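Fimbrium subunit Fim1C (Bacteroides vulgatus, PDB 4QB7) probably forms part of the tip of fimbriae, the filamentous cell-surface appendages that mediate adhesion and biofilm formation. Local coordinates at residues 183-191 and 242-253. Sequence-based numbering, arbitrary orientation.
Sequences GTDTKIFVT and QWGYNKSSINVS. With SO4 (sulfate ion), chain F; SO4 (sulfate ion), chain K; SO4 (sulfate ion), chain C.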
ATOM      1  N   GLY A 183      -5.804 -24.660 -27.256  1.00 44.71           N
ATOM      2  CA  GLY A 183      -5.626 -24.892 -28.680  1.00 44.76           C
ATOM      3  C   GLY A 183      -5.613 -23.585 -29.439  1.00 48.85           C
ATOM      4  O   GLY A 183      -5.305 -22.541 -28.863  1.00 49.54           O
ATOM      5  N   THR A 184      -5.943 -23.625 -30.727  1.00 44.47           N
ATOM      6  CA  THR A 184      -5.840 -22.446 -31.568  1.00 44.05           C
ATOM      7  C   THR A 184      -7.169 -21.709 -31.738  1.00 49.16           C
ATOM      8  O   THR A 184      -7.166 -20.514 -32.037  1.00 49.62           O
ATOM      9  CB  THR A 184      -5.278 -22.855 -32.951  1.00 51.50           C
ATOM     10  OG1 THR A 184      -6.118 -23.834 -33.581  1.00 53.79           O
ATOM     11  CG2 THR A 184      -3.847 -23.358 -32.883  1.00 42.64           C
ATOM     12  N   ASP A 185      -8.293 -22.411 -31.547  1.00 45.12           N
ATOM     13  CA  ASP A 185      -9.634 -21.912 -31.825  1.00 42.73           C
ATOM     14  C   ASP A 185     -10.434 -21.410 -30.612  1.00 45.15           C
ATOM     15  O   ASP A 185     -11.612 -21.059 -30.783  1.00 44.39           O
ATOM     16  CB  ASP A 185     -10.413 -23.015 -32.533  1.00 43.48           C
ATOM     17  CG  ASP A 185     -10.161 -23.065 -34.032  1.00 55.44           C
ATOM     18  OD1 ASP A 185      -9.037 -22.647 -34.470  1.00 54.86           O
ATOM     19  OD2 ASP A 185     -11.090 -23.511 -34.783  1.00 62.30           O
ATOM     20  N   THR A 186      -9.813 -21.356 -29.415  1.00 38.74           N
ATOM     21  CA  THR A 186     -10.478 -20.891 -28.206  1.00 37.13           C
ATOM     22  C   THR A 186      -9.545 -19.966 -27.437  1.00 42.07           C
ATOM     23  O   THR A 186      -8.327 -20.242 -27.330  1.00 41.23           O
ATOM     24  CB  THR A 186     -10.959 -22.076 -27.364  1.00 43.37           C
ATOM     25  OG1 THR A 186     -11.982 -22.750 -28.098  1.00 51.28           O
ATOM     26  CG2 THR A 186     -11.531 -21.660 -26.023  1.00 36.50           C
ATOM     27  N   LYS A 187     -10.118 -18.827 -26.941  1.00 38.44           N
ATOM     28  CA  LYS A 187      -9.377 -17.850 -26.141  1.00 38.59           C
ATOM     29  C   LYS A 187     -10.221 -17.425 -24.938  1.00 42.38           C
ATOM     30  O   LYS A 187     -11.442 -17.590 -24.958  1.00 41.09           O
ATOM     31  CB  LYS A 187      -8.934 -16.649 -27.012  1.00 41.90           C
ATOM     32  CG  LYS A 187      -7.972 -17.090 -28.143  1.00 43.73           C
ATOM     33  CD  LYS A 187      -7.352 -15.999 -28.934  1.00 46.54           C
ATOM     34  CE  LYS A 187      -6.460 -16.542 -30.027  1.00 56.21           C
ATOM     35  NZ  LYS A 187      -5.264 -17.255 -29.490  1.00 73.29           N
ATOM     36  N   ILE A 188      -9.571 -16.990 -23.855  1.00 40.64           N
ATOM     37  CA  ILE A 188     -10.261 -16.499 -22.656  1.00 40.79           C
ATOM     38  C   ILE A 188      -9.880 -15.040 -22.496  1.00 43.05           C
ATOM     39  O   ILE A 188      -8.686 -14.705 -22.529  1.00 41.68           O
ATOM     40  CB  ILE A 188      -9.994 -17.290 -21.332  1.00 44.22           C
ATOM     41  CG1 ILE A 188     -10.335 -18.746 -21.453  1.00 45.01           C
ATOM     42  CG2 ILE A 188     -10.764 -16.668 -20.125  1.00 44.13           C
ATOM     43  CD1 ILE A 188      -9.951 -19.506 -20.216  1.00 52.10           C
ATOM     44  N   PHE A 189     -10.890 -14.186 -22.280  1.00 39.11           N
ATOM     45  CA  PHE A 189     -10.710 -12.747 -22.072  1.00 37.59           C
ATOM     46  C   PHE A 189     -11.335 -12.299 -20.757  1.00 40.69           C
ATOM     47  O   PHE A 189     -12.503 -12.603 -20.502  1.00 40.06           O
ATOM     48  CB  PHE A 189     -11.317 -11.961 -23.238  1.00 38.52           C
ATOM     49  CG  PHE A 189     -10.715 -12.280 -24.583  1.00 39.56           C
ATOM     50  CD1 PHE A 189      -9.542 -11.658 -25.004  1.00 41.77           C
ATOM     51  CD2 PHE A 189     -11.327 -13.191 -25.437  1.00 40.48           C
ATOM     52  CE1 PHE A 189      -8.988 -11.955 -26.254  1.00 42.16           C
ATOM     53  CE2 PHE A 189     -10.783 -13.470 -26.694  1.00 42.55           C
ATOM     54  CZ  PHE A 189      -9.633 -12.834 -27.102  1.00 40.69           C
ATOM     55  N   VAL A 190     -10.567 -11.597 -19.913  1.00 36.77           N
ATOM     56  CA  VAL A 190     -11.112 -11.078 -18.656  1.00 36.09           C
ATOM     57  C   VAL A 190     -11.605  -9.652 -18.947  1.00 43.99           C
ATOM     58  O   VAL A 190     -10.889  -8.863 -19.587  1.00 43.90           O
ATOM     59  CB  VAL A 190     -10.114 -11.177 -17.483  1.00 37.48           C
ATOM     60  CG1 VAL A 190     -10.599 -10.384 -16.263  1.00 36.74           C
ATOM     61  CG2 VAL A 190      -9.863 -12.639 -17.120  1.00 35.90           C
ATOM     62  N   THR A 191     -12.857  -9.348 -18.546  1.00 40.84           N
ATOM     63  CA  THR A 191     -13.502  -8.069 -18.861  1.00 39.80           C
ATOM     64  C   THR A 191     -13.868  -7.256 -17.613  1.00 45.25           C
ATOM     65  O   THR A 191     -14.192  -6.071 -17.718  1.00 48.27           O
ATOM     66  CB  THR A 191     -14.769  -8.358 -19.683  1.00 42.32           C
ATOM     67  OG1 THR A 191     -15.597  -9.244 -18.928  1.00 38.03           O
ATOM     68  CG2 THR A 191     -14.465  -9.028 -21.030  1.00 41.06           C
ATOM     69  N   GLN A 242     -10.902 -10.405 -32.391  1.00 52.09           N
ATOM     70  CA  GLN A 242     -10.675 -11.826 -32.502  1.00 49.99           C
ATOM     71  C   GLN A 242     -11.933 -12.505 -32.950  1.00 49.48           C
ATOM     72  O   GLN A 242     -12.825 -12.695 -32.135  1.00 47.92           O
ATOM     73  CB  GLN A 242     -10.247 -12.356 -31.098  1.00 51.06           C
ATOM     74  CG  GLN A 242      -9.479 -13.696 -31.098  1.00 56.73           C
ATOM     75  CD  GLN A 242      -8.093 -13.531 -31.648  1.00 73.17           C
ATOM     76  OE1 GLN A 242      -7.248 -12.821 -31.069  1.00 79.14           O
ATOM     77  NE2 GLN A 242      -7.865 -14.102 -32.818  1.00 59.21           N
ATOM     78  N   TRP A 243     -12.018 -12.888 -34.228  1.00 45.87           N
ATOM     79  CA  TRP A 243     -13.160 -13.614 -34.810  1.00 45.01           C
ATOM     80  C   TRP A 243     -14.504 -12.946 -34.503  1.00 45.43           C
ATOM     81  O   TRP A 243     -15.444 -13.628 -34.129  1.00 44.79           O
ATOM     82  CB  TRP A 243     -13.186 -15.090 -34.305  1.00 44.45           C
ATOM     83  CG  TRP A 243     -11.861 -15.784 -34.283  1.00 46.69           C
ATOM     84  CD1 TRP A 243     -10.968 -15.880 -35.308  1.00 50.41           C
ATOM     85  CD2 TRP A 243     -11.302 -16.529 -33.192  1.00 47.11           C
ATOM     86  NE1 TRP A 243      -9.867 -16.608 -34.914  1.00 50.76           N
ATOM     87  CE2 TRP A 243     -10.057 -17.043 -33.629  1.00 51.72           C
ATOM     88  CE3 TRP A 243     -11.735 -16.825 -31.886  1.00 47.99           C
ATOM     89  CZ2 TRP A 243      -9.239 -17.823 -32.807  1.00 50.83           C
ATOM     90  CZ3 TRP A 243     -10.924 -17.605 -31.074  1.00 49.32           C
ATOM     91  CH2 TRP A 243      -9.685 -18.078 -31.528  1.00 50.44           C
ATOM     92  N   GLY A 244     -14.582 -11.630 -34.646  1.00 43.07           N
ATOM     93  CA  GLY A 244     -15.780 -10.854 -34.335  1.00 42.64           C
ATOM     94  C   GLY A 244     -15.859 -10.354 -32.903  1.00 45.74           C
ATOM     95  O   GLY A 244     -16.625  -9.434 -32.609  1.00 46.59           O
ATOM     96  N   TYR A 245     -15.082 -10.956 -31.991  1.00 41.06           N
ATOM     97  CA  TYR A 245     -15.062 -10.559 -30.579  1.00 39.53           C
ATOM     98  C   TYR A 245     -14.294  -9.258 -30.462  1.00 45.13           C
ATOM     99  O   TYR A 245     -13.129  -9.229 -30.840  1.00 45.88           O
ATOM    100  CB  TYR A 245     -14.464 -11.673 -29.687  1.00 37.73           C
ATOM    101  CG  TYR A 245     -14.398 -11.304 -28.222  1.00 37.79           C
ATOM    102  CD1 TYR A 245     -15.484 -11.525 -27.375  1.00 39.15           C
ATOM    103  CD2 TYR A 245     -13.263 -10.695 -27.681  1.00 37.63           C
ATOM    104  CE1 TYR A 245     -15.421 -11.200 -26.021  1.00 37.94           C
ATOM    105  CE2 TYR A 245     -13.205 -10.341 -26.338  1.00 37.43           C
ATOM    106  CZ  TYR A 245     -14.274 -10.619 -25.508  1.00 43.03           C
ATOM    107  OH  TYR A 245     -14.192 -10.318 -24.179  1.00 47.75           O
ATOM    108  N   ASN A 246     -14.933  -8.180 -29.983  1.00 42.46           N
ATOM    109  CA  ASN A 246     -14.253  -6.901 -29.902  1.00 43.40           C
ATOM    110  C   ASN A 246     -14.536  -6.105 -28.609  1.00 49.78           C
ATOM    111  O   ASN A 246     -14.512  -4.865 -28.597  1.00 52.71           O
ATOM    112  CB  ASN A 246     -14.557  -6.059 -31.132  1.00 46.34           C
ATOM    113  CG  ASN A 246     -15.935  -5.520 -31.225  1.00 68.70           C
ATOM    114  OD1 ASN A 246     -16.868  -6.001 -30.579  1.00 59.54           O
ATOM    115  ND2 ASN A 246     -16.082  -4.490 -32.036  1.00 70.00           N
ATOM    116  N   LYS A 247     -14.657  -6.815 -27.514  1.00 43.79           N
ATOM    117  CA  LYS A 247     -14.852  -6.245 -26.188  1.00 43.01           C
ATOM    118  C   LYS A 247     -13.490  -5.788 -25.626  1.00 46.70           C
ATOM    119  O   LYS A 247     -12.489  -6.462 -25.841  1.00 46.77           O
ATOM    120  CB  LYS A 247     -15.519  -7.347 -25.316  1.00 44.67           C
ATOM    121  CG  LYS A 247     -15.950  -6.961 -23.925  1.00 56.13           C
ATOM    122  CD  LYS A 247     -17.290  -6.274 -23.862  1.00 58.54           C
ATOM    123  CE  LYS A 247     -17.510  -5.838 -22.435  1.00 64.80           C
ATOM    124  NZ  LYS A 247     -18.445  -4.689 -22.345  1.00 77.70           N
ATOM    125  N   SER A 248     -13.432  -4.636 -24.940  1.00 44.58           N
ATOM    126  CA  SER A 248     -12.204  -4.152 -24.274  1.00 44.54           C
ATOM    127  C   SER A 248     -11.921  -5.144 -23.149  1.00 49.40           C
ATOM    128  O   SER A 248     -12.796  -5.365 -22.292  1.00 49.06           O
ATOM    129  CB  SER A 248     -12.388  -2.726 -23.751  1.00 47.97           C
ATOM    130  OG  SER A 248     -11.257  -2.210 -23.067  1.00 54.74           O
ATOM    131  N   SER A 249     -10.772  -5.847 -23.246  1.00 45.53           N
ATOM    132  CA  SER A 249     -10.433  -6.967 -22.364  1.00 43.51           C
ATOM    133  C   SER A 249      -8.925  -7.256 -22.267  1.00 44.43           C
ATOM    134  O   SER A 249      -8.126  -6.553 -22.863  1.00 45.41           O
ATOM    135  CB  SER A 249     -11.114  -8.216 -22.909  1.00 45.52           C
ATOM    136  OG  SER A 249     -10.543  -8.556 -24.165  1.00 51.12           O
ATOM    137  N   ILE A 250      -8.558  -8.296 -21.486  1.00 38.70           N
ATOM    138  CA  ILE A 250      -7.211  -8.841 -21.328  1.00 37.40           C
ATOM    139  C   ILE A 250      -7.255 -10.315 -21.752  1.00 41.91           C
ATOM    140  O   ILE A 250      -8.008 -11.100 -21.176  1.00 41.24           O
ATOM    141  CB  ILE A 250      -6.595  -8.667 -19.901  1.00 39.87           C
ATOM    142  CG1 ILE A 250      -6.467  -7.179 -19.506  1.00 40.75           C
ATOM    143  CG2 ILE A 250      -5.215  -9.337 -19.811  1.00 39.19           C
ATOM    144  CD1 ILE A 250      -6.998  -6.878 -18.222  1.00 44.57           C
ATOM    145  N   ASN A 251      -6.455 -10.677 -22.772  1.00 39.49           N
ATOM    146  CA  ASN A 251      -6.314 -12.054 -23.217  1.00 40.17           C
ATOM    147  C   ASN A 251      -5.501 -12.835 -22.196  1.00 44.85           C
ATOM    148  O   ASN A 251      -4.300 -12.603 -22.073  1.00 47.22           O
ATOM    149  CB  ASN A 251      -5.631 -12.099 -24.567  1.00 40.71           C
ATOM    150  CG  ASN A 251      -5.552 -13.453 -25.178  1.00 53.10           C
ATOM    151  OD1 ASN A 251      -5.764 -14.471 -24.544  1.00 51.32           O
ATOM    152  ND2 ASN A 251      -5.298 -13.487 -26.453  1.00 49.68           N
ATOM    153  N   VAL A 252      -6.135 -13.795 -21.514  1.00 39.35           N
ATOM    154  CA  VAL A 252      -5.483 -14.616 -20.494  1.00 38.05           C
ATOM    155  C   VAL A 252      -5.379 -16.108 -20.926  1.00 42.62           C
ATOM    156  O   VAL A 252      -5.272 -16.966 -20.060  1.00 42.98           O
ATOM    157  CB  VAL A 252      -6.202 -14.462 -19.119  1.00 39.76           C
ATOM    158  CG1 VAL A 252      -6.135 -13.035 -18.616  1.00 38.60           C
ATOM    159  CG2 VAL A 252      -7.639 -14.949 -19.170  1.00 38.86           C
ATOM    160  N   SER A 253      -5.325 -16.402 -22.244  1.00 40.17           N
ATOM    161  CA  SER A 253      -5.344 -17.765 -22.827  1.00 40.52           C
ATOM    162  C   SER A 253      -4.090 -18.643 -22.611  1.00 48.89           C
ATOM    163  O   SER A 253      -4.189 -19.858 -22.805  1.00 51.24           O
ATOM    164  CB  SER A 253      -5.617 -17.695 -24.319  1.00 42.30           C
ATOM    165  OG  SER A 253      -6.696 -16.815 -24.584  1.00 48.13           O
TER
HETATM  166  S   SO4 F 405     -16.222  -2.444 -23.941  0.70 75.67           S
HETATM  167  O1  SO4 F 405     -15.569  -2.917 -25.156  0.70 70.16           O
HETATM  168  O2  SO4 F 405     -15.548  -2.958 -22.726  0.70 78.40           O
HETATM  169  O3  SO4 F 405     -16.169  -0.978 -23.919  0.70 80.90           O
HETATM  170  O4  SO4 F 405     -17.615  -2.867 -23.899  0.70 74.28           O
HETATM  171  S   SO4 K 410     -18.000  -7.035 -18.259  0.50 47.95           S
HETATM  172  O1  SO4 K 410     -17.733  -8.047 -19.216  0.50 51.59           O
HETATM  173  O2  SO4 K 410     -19.384  -7.169 -17.863  0.50 47.83           O
HETATM  174  O3  SO4 K 410     -17.156  -7.281 -17.130  0.50 48.91           O
HETATM  175  O4  SO4 K 410     -17.721  -5.691 -18.846  0.50 48.97           O
HETATM  176  S   SO4 C 402     -18.662  -9.040 -28.651  0.50 43.48           S
HETATM  177  O1  SO4 C 402     -18.860 -10.510 -28.626  0.50 50.68           O
HETATM  178  O2  SO4 C 402     -18.130  -8.629 -27.372  0.50 44.84           O
HETATM  179  O3  SO4 C 402     -17.648  -8.780 -29.672  0.50 41.25           O
HETATM  180  O4  SO4 C 402     -19.945  -8.340 -28.954  0.50 35.06           O
HETATM  181  O   HOH W   1      -3.663 -15.936 -27.582  1.00 47.59           O
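Phe189 and Tyr245 form an offset stack where residues 242-253 fold over one face of the strand 186-196 and then pair with its edge as a short antiparallel strand, in the sheet that also holds strand 286-296 of this fimbrillin-like protein. The ring centroids lie 4.6 Å apart with planes at 17°, and Tyr245 CE2 sits over the rim of the phenylalanine. With its CG anti to the backbone N (chi1 179°), Tyr245 runs with the strand, toward Thr191, bringing its OH against Thr191 CG2 and into a hydrogen bond with Asp292. Around the rest of the Phe189 ring gather Ser249 OG, itself hydrogen-bonded to Thr240, Asn251 CB and, near CZ, the methylenes of Gln242. With an alanine here instead of Phe189, Tyr245 would probably lose its stacking partner, and a gap is likely to open between Gln242 and Asn251.

Toward the start of the strand, Lys187 CD packs on Gln242 CD at 3.7 Å, and the lysine chain crosses Trp243 at about a right angle. The indole's CZ2 meets Thr184 O edge-on at 3.5 Å. A type I' turn from Gln242 to Tyr245 carries Trp243 and Tyr245, with Gln242, over the strand. Lys187 bends at chi4 (-66°), and a water accepts from both its NZ and Asn251 ND2.

On the opposite sheet face, Val252 CG2 touches Ile188 CG2 and Val190 CG2, while Val190 and Ile250 also pack on Leu261. Backbone bonds set the register: Val190 and Ile250 are a hydrogen-bonded pair, with Val190 N 2.9 Å from Ile250 O, and Val252 N donates to Ile188 O. Beyond them, Asn251 OD1 accepts from Ser253 N, an Asx turn that places Ser253, whose OG accepts from Ile188 N at 3.0 Å.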